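Side-chain contacts in GDSL-like protein (Roseburia intestinalis L1-82, PDB 6HFZ), which removes acetyl groups from complex beta-mannans, acting as a two-domain esterase of the GDSL (SGNH hydrolase) family in a commensal gut bacterium: residues Glu106-Asp111 with Leu153-Ile158; Leu124-Tyr129 with Pro227-Lys232; Met24-Ala27 with Ala32-Ile35; Tyr60-Lys65 with Phe209-Lys214; Val254-Ala259 with Pro360-Ser365. All coordinates share one frame; numbering follows the deposited sequence.

Contact 1: residues Glu106-Asp111 with Leu153-Ile158; sequences EFSVND and LMHGRI. With ACT (acetate ion), chain E.
His155 reaches from its helix into the loop 106-111, which holds the imidazole by both nitrogens. ND1 is hydrogen-bonded to Ser108 OG at 2.8 Å, and NE2 donates to Asp111 OD2, also at 2.8 Å, through a bond bent to 141°. That oxygen lies near the ring plane, but the carboxylate is turned 75° from the ring, and the N-H meets OD2 from above the carboxylate plane. Between the two nitrogens, CE1 sits 3.5 Å from Phe107 O, whose carbonyl also accepts from the backbone N of Asn110 and of Asp111 and so draws the loop into a tight turn. Asn110 projects from this turn and donates from ND2 to OXT of an acetate ion, probably from the crystallisation liquor, over 2.7 Å. The acetate is also bound by Ser41 N, Gly81 N and His193 NE2. This arrangement is consistent with the oxyanion hole of SGNH hydrolases, in which an asparagine of the conserved third sequence block takes part; His155 would then sit in a second shell, holding Ser108 and Asp111 in the same loop as Asn110. Farther out, Ser84 OG shares Asp111 OD2, His141 ND1 is bonded to Ser108 OG, and Tyr121 stacks on the His155 ring.

Contact 2: residues Leu124-Tyr129 with Pro227-Lys232; sequences LVRKVY and PAPLTK
Arg126 lays one face of its guanidinium against the ring of Pro229. The proline CG stands over the centre of the flat group, while of the ring carbons CD comes nearest, 3.6 Å from Arg126 NH1. The arginine chain bends at chi3 (67°), turning the planar end so that it crosses Pro229 obliquely. From there NH1 donates to Pro227 O over 3.0 Å, with an N-H...O angle of 155°. The oxygen lies close to the guanidinium plane, and the donor in turn lies in the carbonyl plane, so the edge of the group makes the polar bond while its face takes the apolar ring. Residues 227-229 run in an extended, polyproline-like conformation, part of the connection between helix 196-215 of the hydrolase domain and strand 237-241 of the beta domain. The contact therefore pins the interdomain linker to the hydrolase surface, where Glu122, on the same helix, also binds Leu230 N and Thr231 OG1. Arg126 has further partners: NH1 is bonded to Tyr162 OH, NE forms a salt bridge with Glu236, and NH2 is hydrogen-bonded to ND1 of His374, in the C-terminal histidine run that is evidently a purification tag. Bonds from NH1 to Pro227 O and Tyr162 OH and the salt bridge from NE to Glu236 limit rotation of the buried guanidinium, and its charge is probably balanced largely by Glu236.

Contact 3: residues Met24-Ala27 with Ala32-Ile35; sequences MDRA and ALNI
Leu33 CD1 presses against the backbone and methyl of Ala27, lying 3.6 Å from Ala27 CA and equally 3.6 Å from Ala27 CB. This is the close, buried half of the contact: the small alanine lets the leucine come right up to the helix, and Phe67 and Phe72 lie on the Ala27 and Leu33 side chains respectively. Here helix 18-28 turns directly into strand 32-39, a helix-turn-strand step that folds the helix back over the central sheet of the alpha/beta/alpha hydrolase domain, next to the outermost strand 71-78. The other branch of the leucine faces a more open and polar margin. Its CD2 sits over one face of the Arg26 guanidinium, offset toward the rim and 3.6 Å from NH2. A bend at chi3 (62°) swings the planar group across the leucine instead of letting it run out from the helix. At the edge of the group a water lies in its plane, accepting from Arg26 NH2 at 2.9 Å and donating to Ala32 O at 3.1 Å, so that solvent bridges helix and strand where the apolar contact gives out. Salt bridges from Arg26 NE to Glu31 and from NH2 to Asp101 tether the arginine at this margin.

Contact 4: residues Tyr60-Lys65 with Phe209-Lys214; sequences YEWWKK and FLDKVK
Two helices of the hydrolase domain, 55-66 and 196-215, pack here against each other on one side of its central sheet, with Trp62 and Leu210 at the centre of the interface of this alpha/beta/alpha layer. Their local axes run roughly parallel, crossing at -31°, and approach to 11.8 Å at their closest, a spacing wide enough for an indole to lie between them. Trp62 points its CG away from its own backbone N (chi1 -177°), which extends the ring across the gap to helix 196-215. Leu210 CB then stands over the six-membered ring in a CH-pi contact, 3.7 Å from the centroid, while CD1 of the same leucine reaches along the face to Trp62 CE3 at 3.8 Å. The polar edge of the indole turns to Asp211: NE1 donates weakly to Asp211 OD2 (3.2 Å), the carboxylate plane standing 65° from that of the ring. Contact thus covers both a face and an edge of the Trp62 ring. Met24 of helix 18-28 touches both tryptophans, and Phe102 from the sheet meets Trp63 edge-to-face. Within helix 55-66 the two indoles are themselves in contact, with Trp62 CZ3 poised over the centre of the Trp63 ring. Trp63 then crosses Leu210 at about a right angle, its NE1 lying 4.1 Å from Leu210 CD1 and buried without a polar partner in the model.

Contact 5: residues Val254-Ala259 with Pro360-Ser365; sequences VADTSA and PFYLVS
Asp256 and Tyr362 cross at about a right angle, joining the loop after strand 254-255 to strand 361-370. The aspartate leaves its backbone with CG on the far side from its own N (chi1 166°), and its CB already lies 3.3 Å from Tyr362 OH. CG comes equally near that hydroxyl, and from it the two carboxylate oxygens part company. OD2 receives the tyrosine: Tyr362 OH donates to Asp256 OD2 over 2.5 Å, and OD2 accepts on its anti lone pair, the one facing away from the other oxygen. The same OD2 lies in the plane of the ring at its edge, 3.3 Å from Tyr362 CE2, while the carboxylate as a whole stands almost upright to the ring, the planes 85° apart. OD1 turns back to its own loop. It takes Ser258 OG at 2.7 Å on its syn lone pair and Ser258 N at 3.1 Å from above the carboxylate plane. Three bonds thus fix the rotation of the carboxylate, and their donors would favour its charged form. The hydroxyl also has a second partner, accepting from Gly270 N beside strand 271-273. A HEPES molecule, probably from the crystallisation liquor, is bound next to this turn: it is hydrogen-bonded to Thr257 N and lies about 3 Å from the Asp256 side chain. The bond from the backbone N of Ser258 to the side-chain OD1 of Asp256 makes residues 256-258 an Asx turn, here joined by the tyrosine to strand 361-370 of an antiparallel beta-sandwich, the architecture of many carbohydrate-binding modules.

How the contacts relate
Contact 3 comes first along the chain and closes a short turn between helix 18-28 and strand 32-39. Contact 4 then spans the longest loop, from helix 55-66 to helix 196-215, and touches contact 3 through Met24 and Ile35. Nested inside it, contact 1 joins the loop after strand 102-106 to helix 152-161. Contact 2 opens on helix 115-129, within contact 1, but closes only in the linker after helix 196-215, and so crosses both contacts 1 and 4; Phe107 and Ile158 pack against its Leu124 and Val125. Contacts 1, 3 and 4 tie helices, loops and sheet within the hydrolase domain, and contact 2 fastens the linker to it. Contact 5 follows in series, closing most of the beta domain.

Contact 1: residues Glu106-Asp111 with Leu153-Ile158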
# COMPACT_ATOMS: atom_id res chain seq x y z
N GLU A 106 5.78 1.04 3.21
CA GLU A 106 5.20 1.46 4.48
C GLU A 106 3.74 1.03 4.55
O GLU A 106 2.83 1.81 4.18
CB GLU A 106 5.37 2.98 4.56
CG GLU A 106 4.99 3.63 5.88
CD GLU A 106 3.51 3.81 6.15
OE1 GLU A 106 3.02 3.14 7.12
OE2 GLU A 106 2.82 4.57 5.39
N PHE A 107 3.51 -0.20 5.04
CA PHE A 107 2.17 -0.79 5.08
C PHE A 107 1.87 -1.44 6.45
O PHE A 107 0.88 -2.15 6.59
CB PHE A 107 1.98 -1.82 3.96
CG PHE A 107 1.74 -1.23 2.60
CD1 PHE A 107 0.60 -0.45 2.35
CD2 PHE A 107 2.66 -1.39 1.58
CE1 PHE A 107 0.36 0.06 1.08
CE2 PHE A 107 2.46 -0.78 0.34
CZ PHE A 107 1.29 -0.10 0.08
N SER A 108 2.76 -1.27 7.44
CA SER A 108 2.65 -2.02 8.71
C SER A 108 1.51 -1.55 9.63
O SER A 108 1.25 -2.25 10.64
CB SER A 108 4.00 -2.06 9.44
OG SER A 108 5.00 -2.54 8.55
N VAL A 109 0.79 -0.44 9.33
CA VAL A 109 -0.43 -0.13 10.06
C VAL A 109 -1.62 -0.08 9.10
O VAL A 109 -2.70 0.53 9.42
CB VAL A 109 -0.33 1.16 10.89
CG1 VAL A 109 0.62 0.98 12.08
CG2 VAL A 109 0.08 2.38 10.07
N ASN A 110 -1.48 -0.70 7.94
CA ASN A 110 -2.58 -0.87 7.00
C ASN A 110 -2.92 -2.36 6.89
O ASN A 110 -4.06 -2.78 7.13
CB ASN A 110 -2.23 -0.32 5.61
CG ASN A 110 -2.23 1.19 5.58
OD1 ASN A 110 -1.17 1.81 5.66
ND2 ASN A 110 -3.43 1.79 5.56
N ASP A 111 -1.90 -3.16 6.58
CA ASP A 111 -1.97 -4.62 6.61
C ASP A 111 -2.36 -5.04 8.02
O ASP A 111 -1.87 -4.48 8.99
CB ASP A 111 -0.63 -5.28 6.28
CG ASP A 111 -0.20 -5.14 4.83
OD1 ASP A 111 -0.78 -4.25 4.12
OD2 ASP A 111 0.69 -5.90 4.41
N LEU A 153 5.37 -8.01 12.90
CA LEU A 153 5.74 -9.40 13.10
C LEU A 153 5.80 -10.09 11.73
O LEU A 153 6.71 -10.86 11.44
CB LEU A 153 4.72 -10.12 13.97
CG LEU A 153 5.04 -11.59 14.23
CD1 LEU A 153 6.25 -11.74 15.14
CD2 LEU A 153 3.86 -12.34 14.79
N MSE A 154 4.78 -9.83 10.91
CA MSE A 154 4.71 -10.42 9.57
C MSE A 154 5.72 -9.77 8.64
O MSE A 154 6.47 -10.45 7.92
CB MSE A 154 3.31 -10.36 8.93
CG MSE A 154 2.19 -10.99 9.71
SE MSE A 154 2.45 -12.94 9.87
CE MSE A 154 3.06 -12.79 11.74
N HIS A 155 5.74 -8.44 8.62
CA HIS A 155 6.59 -7.72 7.69
C HIS A 155 8.08 -7.95 7.97
O HIS A 155 8.93 -7.97 7.04
CB HIS A 155 6.19 -6.26 7.68
CG HIS A 155 4.81 -6.05 7.15
ND1 HIS A 155 4.15 -4.83 7.28
CD2 HIS A 155 3.99 -6.86 6.46
CE1 HIS A 155 2.96 -4.95 6.71
NE2 HIS A 155 2.85 -6.17 6.16
N GLY A 156 8.42 -8.05 9.25
CA GLY A 156 9.79 -8.27 9.69
C GLY A 156 10.35 -9.62 9.25
O GLY A 156 11.57 -9.74 9.03
N ARG A 157 9.49 -10.63 9.18
CA ARG A 157 9.89 -11.95 8.69
C ARG A 157 10.33 -11.84 7.24
O ARG A 157 11.30 -12.51 6.82
CB ARG A 157 8.77 -12.98 8.80
CG ARG A 157 8.44 -13.34 10.24
CD ARG A 157 7.17 -14.16 10.34
NE ARG A 157 7.01 -14.73 11.67
CZ ARG A 157 5.85 -15.11 12.21
NH1 ARG A 157 4.75 -15.18 11.48
NH2 ARG A 157 5.79 -15.39 13.51
N ILE A 158 9.64 -10.99 6.48
CA ILE A 158 10.03 -10.71 5.09
C ILE A 158 11.31 -9.89 5.04
O ILE A 158 12.19 -10.16 4.21
CB ILE A 158 8.88 -10.03 4.30
CG1 ILE A 158 7.64 -10.91 4.29
CG2 ILE A 158 9.34 -9.62 2.91
CD1 ILE A 158 7.88 -12.38 3.91
C ACT E . -4.17 4.75 6.67
O ACT E . -5.22 5.32 7.09
OXT ACT E . -3.99 4.44 5.49
CH3 ACT E . -3.05 4.40 7.61

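Contact 2: residues Leu124-Tyr129 with Pro227-Lys232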
# COMPACT_ATOMS: atom_id res chain seq x y z
N LEU A 124 4.78 -8.10 -2.94
CA LEU A 124 5.15 -6.72 -3.22
C LEU A 124 6.67 -6.55 -3.15
O LEU A 124 7.31 -5.93 -4.09
CB LEU A 124 4.46 -5.79 -2.21
CG LEU A 124 4.93 -4.34 -2.29
CD1 LEU A 124 4.62 -3.70 -3.65
CD2 LEU A 124 4.33 -3.52 -1.14
N VAL A 125 7.29 -7.04 -2.07
CA VAL A 125 8.73 -6.91 -1.88
C VAL A 125 9.49 -7.57 -3.06
O VAL A 125 10.45 -6.99 -3.61
CB VAL A 125 9.19 -7.44 -0.50
CG1 VAL A 125 10.70 -7.58 -0.41
CG2 VAL A 125 8.66 -6.59 0.64
N ARG A 126 9.16 -8.83 -3.36
CA ARG A 126 9.80 -9.53 -4.50
C ARG A 126 9.68 -8.70 -5.78
O ARG A 126 10.67 -8.53 -6.51
CB ARG A 126 9.24 -10.94 -4.68
CG ARG A 126 9.63 -11.89 -3.56
CD ARG A 126 9.01 -13.25 -3.74
NE ARG A 126 9.59 -13.90 -4.91
CZ ARG A 126 10.64 -14.72 -4.88
NH1 ARG A 126 11.32 -14.89 -3.76
NH2 ARG A 126 10.96 -15.39 -5.99
N LYS A 127 8.48 -8.19 -6.10
CA LYS A 127 8.28 -7.46 -7.35
C LYS A 127 9.16 -6.21 -7.39
O LYS A 127 9.71 -5.85 -8.40
CB LYS A 127 6.80 -7.12 -7.52
CG LYS A 127 6.45 -6.17 -8.68
CD LYS A 127 4.98 -6.03 -8.96
CE LYS A 127 4.39 -7.25 -9.61
NZ LYS A 127 2.91 -7.32 -9.48
N VAL A 128 9.18 -5.44 -6.29
CA VAL A 128 9.96 -4.20 -6.29
C VAL A 128 11.46 -4.50 -6.34
O VAL A 128 12.22 -3.87 -7.09
CB VAL A 128 9.56 -3.30 -5.10
CG1 VAL A 128 10.49 -2.11 -4.96
CG2 VAL A 128 8.10 -2.86 -5.18
N TYR A 129 11.90 -5.46 -5.55
CA TYR A 129 13.32 -5.75 -5.34
C TYR A 129 13.93 -6.28 -6.65
O TYR A 129 15.06 -5.94 -6.98
CB TYR A 129 13.50 -6.74 -4.20
CG TYR A 129 14.91 -7.07 -3.80
CD1 TYR A 129 15.73 -6.15 -3.15
CD2 TYR A 129 15.47 -8.29 -4.13
CE1 TYR A 129 17.02 -6.49 -2.75
CE2 TYR A 129 16.76 -8.65 -3.72
CZ TYR A 129 17.53 -7.74 -3.03
OH TYR A 129 18.78 -8.08 -2.58
N PRO A 227 16.64 -15.42 -2.57
CA PRO A 227 16.11 -16.70 -2.11
C PRO A 227 14.73 -17.06 -2.69
O PRO A 227 13.98 -16.15 -3.14
CB PRO A 227 16.04 -16.47 -0.60
CG PRO A 227 15.67 -15.02 -0.47
CD PRO A 227 16.46 -14.34 -1.57
N ALA A 228 14.40 -18.36 -2.60
CA ALA A 228 13.05 -18.87 -2.82
C ALA A 228 12.10 -18.20 -1.84
O ALA A 228 12.52 -17.88 -0.72
CB ALA A 228 13.03 -20.37 -2.62
N PRO A 229 10.81 -17.98 -2.19
CA PRO A 229 9.89 -17.31 -1.26
C PRO A 229 9.65 -18.08 0.04
O PRO A 229 9.78 -19.28 0.10
CB PRO A 229 8.58 -17.14 -2.04
CG PRO A 229 8.72 -18.02 -3.28
CD PRO A 229 10.20 -18.31 -3.48
N LEU A 230 9.37 -17.33 1.10
CA LEU A 230 9.05 -17.85 2.40
C LEU A 230 7.59 -18.35 2.45
O LEU A 230 7.31 -19.39 3.00
CB LEU A 230 9.32 -16.72 3.40
CG LEU A 230 9.20 -17.10 4.86
CD1 LEU A 230 10.23 -18.19 5.18
CD2 LEU A 230 9.42 -15.88 5.74
N THR A 231 6.66 -17.60 1.84
CA THR A 231 5.26 -17.98 1.75
C THR A 231 4.98 -18.67 0.41
O THR A 231 5.89 -18.83 -0.41
CB THR A 231 4.35 -16.76 1.96
OG1 THR A 231 4.35 -16.00 0.75
CG2 THR A 231 4.84 -15.89 3.10
N LYS A 232 3.71 -19.05 0.18
CA LYS A 232 3.25 -19.58 -1.13
C LYS A 232 3.39 -18.54 -2.26
O LYS A 232 3.42 -18.90 -3.44
CB LYS A 232 1.79 -20.01 -1.04
CG LYS A 232 1.52 -21.22 -0.16
CD LYS A 232 0.10 -21.70 -0.29
CE LYS A 232 -0.28 -22.71 0.77
NZ LYS A 232 0.41 -24.00 0.58

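Contact 3: residues Met24-Ala27 with Ala32-Ile35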
# COMPACT_ATOMS: atom_id res chain seq x y z
N MSE A 24 23.86 6.06 -2.52
CA MSE A 24 24.57 7.17 -1.91
C MSE A 24 25.81 7.55 -2.74
O MSE A 24 26.10 8.74 -2.86
CB MSE A 24 24.92 6.88 -0.46
CG MSE A 24 23.58 6.77 0.25
SE MSE A 24 23.89 6.58 2.22
CE MSE A 24 21.99 6.46 2.81
N ASP A 25 26.49 6.54 -3.28
CA ASP A 25 27.70 6.76 -4.07
C ASP A 25 27.34 7.48 -5.37
O ASP A 25 28.09 8.32 -5.82
CB ASP A 25 28.44 5.46 -4.39
CG ASP A 25 29.22 4.91 -3.22
OD1 ASP A 25 29.56 5.70 -2.32
OD2 ASP A 25 29.47 3.70 -3.19
N ARG A 26 26.19 7.12 -5.97
CA ARG A 26 25.70 7.80 -7.14
C ARG A 26 25.36 9.25 -6.81
O ARG A 26 25.62 10.16 -7.61
CB ARG A 26 24.50 7.02 -7.71
CG ARG A 26 24.95 5.76 -8.44
CD ARG A 26 23.83 4.78 -8.78
NE ARG A 26 22.83 5.35 -9.68
CZ ARG A 26 21.59 4.86 -9.86
NH1 ARG A 26 21.18 3.83 -9.16
NH2 ARG A 26 20.78 5.43 -10.73
N ALA A 27 24.74 9.47 -5.64
CA ALA A 27 24.35 10.83 -5.19
C ALA A 27 25.60 11.69 -4.99
O ALA A 27 25.64 12.87 -5.35
CB ALA A 27 23.58 10.75 -3.90
N ALA A 32 21.45 11.97 -11.15
CA ALA A 32 20.01 12.23 -10.97
C ALA A 32 19.33 10.96 -10.43
O ALA A 32 19.51 9.88 -10.97
CB ALA A 32 19.40 12.67 -12.27
N LEU A 33 18.57 11.09 -9.32
CA LEU A 33 18.05 9.95 -8.60
C LEU A 33 16.58 10.16 -8.26
O LEU A 33 16.11 11.28 -8.00
CB LEU A 33 18.89 9.74 -7.34
CG LEU A 33 20.33 9.34 -7.60
CD1 LEU A 33 21.19 9.59 -6.37
CD2 LEU A 33 20.44 7.89 -8.06
N ASN A 34 15.85 9.04 -8.28
CA ASN A 34 14.43 9.02 -8.04
C ASN A 34 14.17 8.39 -6.65
O ASN A 34 14.52 7.26 -6.44
CB ASN A 34 13.75 8.23 -9.15
CG ASN A 34 13.86 8.91 -10.50
OD1 ASN A 34 13.84 10.13 -10.60
ND2 ASN A 34 13.91 8.12 -11.56
N ILE A 35 13.58 9.16 -5.75
CA ILE A 35 13.35 8.78 -4.36
C ILE A 35 11.85 8.53 -4.19
O ILE A 35 11.08 9.50 -4.30
CB ILE A 35 13.85 9.93 -3.46
CG1 ILE A 35 15.31 10.33 -3.74
CG2 ILE A 35 13.63 9.59 -1.98
CD1 ILE A 35 16.33 9.22 -3.58
O HOH W 1 21.55 7.84 -12.11

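Contact 4: residues Tyr60-Lys65 with Phe209-Lys214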
# COMPACT_ATOMS: atom_id res chain seq x y z
N TYR A 60 12.87 13.05 1.71
CA TYR A 60 13.29 13.58 0.40
C TYR A 60 14.25 14.75 0.64
O TYR A 60 15.32 14.86 -0.00
CB TYR A 60 12.05 13.92 -0.43
CG TYR A 60 12.32 14.69 -1.70
CD1 TYR A 60 12.98 14.12 -2.77
CD2 TYR A 60 11.91 16.00 -1.80
CE1 TYR A 60 13.22 14.83 -3.94
CE2 TYR A 60 12.15 16.73 -2.95
CZ TYR A 60 12.80 16.14 -4.01
OH TYR A 60 13.01 16.90 -5.13
N GLU A 61 13.90 15.63 1.58
CA GLU A 61 14.74 16.79 1.92
C GLU A 61 16.09 16.31 2.47
O GLU A 61 17.12 16.96 2.19
CB GLU A 61 14.00 17.76 2.85
CG GLU A 61 12.94 18.54 2.11
CD GLU A 61 12.35 19.74 2.81
OE1 GLU A 61 12.06 19.64 4.01
OE2 GLU A 61 12.13 20.77 2.14
N TRP A 62 16.11 15.21 3.25
CA TRP A 62 17.38 14.62 3.69
C TRP A 62 18.31 14.32 2.51
O TRP A 62 19.48 14.68 2.59
CB TRP A 62 17.20 13.37 4.58
CG TRP A 62 18.48 12.79 5.09
CD1 TRP A 62 19.09 13.08 6.28
CD2 TRP A 62 19.32 11.82 4.44
NE1 TRP A 62 20.26 12.37 6.39
CE2 TRP A 62 20.44 11.61 5.26
CE3 TRP A 62 19.26 11.16 3.21
CZ2 TRP A 62 21.43 10.70 4.93
CZ3 TRP A 62 20.25 10.27 2.88
CH2 TRP A 62 21.35 10.06 3.72
N TRP A 63 17.83 13.63 1.47
CA TRP A 63 18.66 13.32 0.30
C TRP A 63 19.22 14.63 -0.31
O TRP A 63 20.44 14.74 -0.52
CB TRP A 63 17.87 12.49 -0.73
CG TRP A 63 17.65 11.06 -0.32
CD1 TRP A 63 16.56 10.52 0.31
CD2 TRP A 63 18.58 9.99 -0.50
NE1 TRP A 63 16.76 9.18 0.53
CE2 TRP A 63 17.97 8.82 0.03
CE3 TRP A 63 19.84 9.90 -1.08
CZ2 TRP A 63 18.62 7.59 0.01
CZ3 TRP A 63 20.48 8.69 -1.09
CH2 TRP A 63 19.87 7.55 -0.56
N LYS A 64 18.34 15.58 -0.59
CA LYS A 64 18.74 16.89 -1.19
C LYS A 64 19.86 17.56 -0.37
O LYS A 64 20.85 18.02 -0.93
CB LYS A 64 17.55 17.84 -1.29
CG LYS A 64 16.52 17.44 -2.32
CD LYS A 64 15.39 18.42 -2.40
CE LYS A 64 15.82 19.77 -2.93
NZ LYS A 64 14.68 20.72 -2.92
N LYS A 65 19.70 17.60 0.97
CA LYS A 65 20.61 18.34 1.86
C LYS A 65 21.94 17.59 2.03
O LYS A 65 23.02 18.19 2.13
CB LYS A 65 19.98 18.57 3.24
CG LYS A 65 20.79 19.48 4.15
CD LYS A 65 20.98 20.91 3.60
CE LYS A 65 22.11 21.69 4.25
NZ LYS A 65 21.89 21.89 5.70
N PHE A 209 19.00 6.50 10.67
CA PHE A 209 19.52 5.31 10.05
C PHE A 209 20.25 5.69 8.76
O PHE A 209 21.36 5.20 8.53
CB PHE A 209 18.40 4.30 9.78
CG PHE A 209 18.83 3.08 9.01
CD1 PHE A 209 19.58 2.10 9.64
CD2 PHE A 209 18.50 2.93 7.68
CE1 PHE A 209 20.01 0.98 8.93
CE2 PHE A 209 18.92 1.80 6.98
CZ PHE A 209 19.63 0.82 7.62
N LEU A 210 19.65 6.56 7.93
CA LEU A 210 20.26 6.92 6.62
C LEU A 210 21.64 7.54 6.92
O LEU A 210 22.63 7.22 6.30
CB LEU A 210 19.36 7.87 5.83
CG LEU A 210 18.09 7.24 5.29
CD1 LEU A 210 17.28 8.22 4.49
CD2 LEU A 210 18.43 6.01 4.46
N ASP A 211 21.70 8.36 7.98
CA ASP A 211 23.01 9.02 8.34
C ASP A 211 24.03 7.97 8.77
O ASP A 211 25.22 8.07 8.46
CB ASP A 211 22.77 10.12 9.38
CG ASP A 211 22.44 11.47 8.76
OD1 ASP A 211 23.04 11.81 7.72
OD2 ASP A 211 21.59 12.16 9.30
N LYS A 212 23.61 6.97 9.55
CA LYS A 212 24.48 5.91 10.00
C LYS A 212 25.02 5.13 8.79
O LYS A 212 26.22 4.79 8.71
CB LYS A 212 23.78 4.98 10.99
CG LYS A 212 24.61 3.77 11.38
CD LYS A 212 23.86 2.69 12.10
CE LYS A 212 23.44 3.14 13.47
NZ LYS A 212 24.60 3.24 14.38
N VAL A 213 24.14 4.84 7.83
CA VAL A 213 24.55 4.12 6.63
C VAL A 213 25.59 4.92 5.84
O VAL A 213 26.51 4.31 5.26
CB VAL A 213 23.35 3.74 5.75
CG1 VAL A 213 23.75 3.15 4.40
CG2 VAL A 213 22.45 2.79 6.51
N LYS A 214 25.35 6.23 5.71
CA LYS A 214 26.18 7.08 4.89
C LYS A 214 27.61 7.14 5.44
O LYS A 214 28.58 7.19 4.66
CB LYS A 214 25.64 8.50 4.80
CG LYS A 214 26.64 9.48 4.21
CD LYS A 214 26.11 10.87 4.04
CE LYS A 214 27.05 11.73 3.21
NZ LYS A 214 28.16 12.27 4.03

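Contact 5: residues Val254-Ala259 with Pro360-Ser365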
# COMPACT_ATOMS: atom_id res chain seq x y z
N VAL A 254 -21.76 0.78 -16.09
CA VAL A 254 -21.26 1.65 -17.16
C VAL A 254 -19.83 2.09 -16.82
O VAL A 254 -19.55 2.52 -15.69
CB VAL A 254 -22.20 2.85 -17.37
CG1 VAL A 254 -22.63 3.49 -16.06
CG2 VAL A 254 -21.60 3.91 -18.27
N ALA A 255 -18.93 2.03 -17.80
CA ALA A 255 -17.56 2.45 -17.59
C ALA A 255 -17.50 3.93 -17.22
O ALA A 255 -18.22 4.76 -17.83
CB ALA A 255 -16.78 2.18 -18.84
N ASP A 256 -16.60 4.28 -16.28
CA ASP A 256 -16.29 5.65 -15.91
C ASP A 256 -15.04 6.02 -16.72
O ASP A 256 -13.98 5.50 -16.45
CB ASP A 256 -16.08 5.78 -14.39
CG ASP A 256 -15.43 7.09 -13.95
OD1 ASP A 256 -15.51 8.10 -14.73
OD2 ASP A 256 -14.88 7.11 -12.85
N THR A 257 -15.18 6.90 -17.72
CA THR A 257 -14.08 7.23 -18.59
C THR A 257 -13.42 8.56 -18.19
O THR A 257 -12.56 9.07 -18.93
CB THR A 257 -14.55 7.28 -20.05
OG1 THR A 257 -15.55 8.29 -20.16
CG2 THR A 257 -15.14 5.98 -20.53
N SER A 258 -13.73 9.10 -17.00
CA SER A 258 -13.22 10.41 -16.58
C SER A 258 -11.73 10.32 -16.18
O SER A 258 -11.14 9.23 -15.99
CB SER A 258 -14.11 10.99 -15.49
OG SER A 258 -13.94 10.28 -14.29
N ALA A 259 -11.05 11.47 -16.21
CA ALA A 259 -9.58 11.53 -16.04
C ALA A 259 -9.22 11.28 -14.56
O ALA A 259 -9.78 11.91 -13.67
CB ALA A 259 -9.07 12.88 -16.49
N PRO A 360 -23.97 6.23 -6.63
CA PRO A 360 -24.04 4.92 -7.25
C PRO A 360 -23.00 3.99 -6.61
O PRO A 360 -22.12 4.45 -5.88
CB PRO A 360 -23.67 5.17 -8.71
CG PRO A 360 -22.77 6.38 -8.63
CD PRO A 360 -23.28 7.21 -7.48
N PHE A 361 -23.12 2.69 -6.89
CA PHE A 361 -22.08 1.74 -6.53
C PHE A 361 -20.88 2.00 -7.47
O PHE A 361 -21.08 2.19 -8.64
CB PHE A 361 -22.63 0.32 -6.66
CG PHE A 361 -21.72 -0.73 -6.09
CD1 PHE A 361 -20.65 -1.22 -6.83
CD2 PHE A 361 -21.92 -1.20 -4.79
CE1 PHE A 361 -19.81 -2.18 -6.28
CE2 PHE A 361 -21.01 -2.08 -4.22
CZ PHE A 361 -19.99 -2.61 -4.98
N TYR A 362 -19.64 2.02 -6.93
CA TYR A 362 -18.42 2.16 -7.77
C TYR A 362 -17.59 0.87 -7.66
O TYR A 362 -16.99 0.61 -6.62
CB TYR A 362 -17.59 3.40 -7.38
CG TYR A 362 -16.67 3.83 -8.51
CD1 TYR A 362 -15.57 3.06 -8.86
CD2 TYR A 362 -16.93 4.97 -9.26
CE1 TYR A 362 -14.77 3.41 -9.94
CE2 TYR A 362 -16.10 5.37 -10.31
CZ TYR A 362 -15.04 4.57 -10.67
OH TYR A 362 -14.26 4.92 -11.74
N LEU A 363 -17.53 0.12 -8.75
CA LEU A 363 -16.66 -1.06 -8.89
C LEU A 363 -15.32 -0.60 -9.49
O LEU A 363 -15.24 -0.17 -10.64
CB LEU A 363 -17.39 -2.09 -9.76
CG LEU A 363 -16.63 -3.38 -10.03
CD1 LEU A 363 -16.34 -4.16 -8.73
CD2 LEU A 363 -17.39 -4.27 -11.00
N VAL A 364 -14.25 -0.62 -8.67
CA VAL A 364 -12.99 -0.07 -9.10
C VAL A 364 -12.22 -1.11 -9.94
O VAL A 364 -11.68 -0.81 -11.00
CB VAL A 364 -12.16 0.42 -7.90
CG1 VAL A 364 -10.75 0.85 -8.33
CG2 VAL A 364 -12.89 1.50 -7.10
N SER A 365 -12.12 -2.36 -9.48
CA SER A 365 -11.35 -3.36 -10.17
C SER A 365 -11.74 -4.75 -9.69
O SER A 365 -12.25 -4.88 -8.58
CB SER A 365 -9.83 -3.20 -9.98
OG SER A 365 -9.40 -3.72 -8.70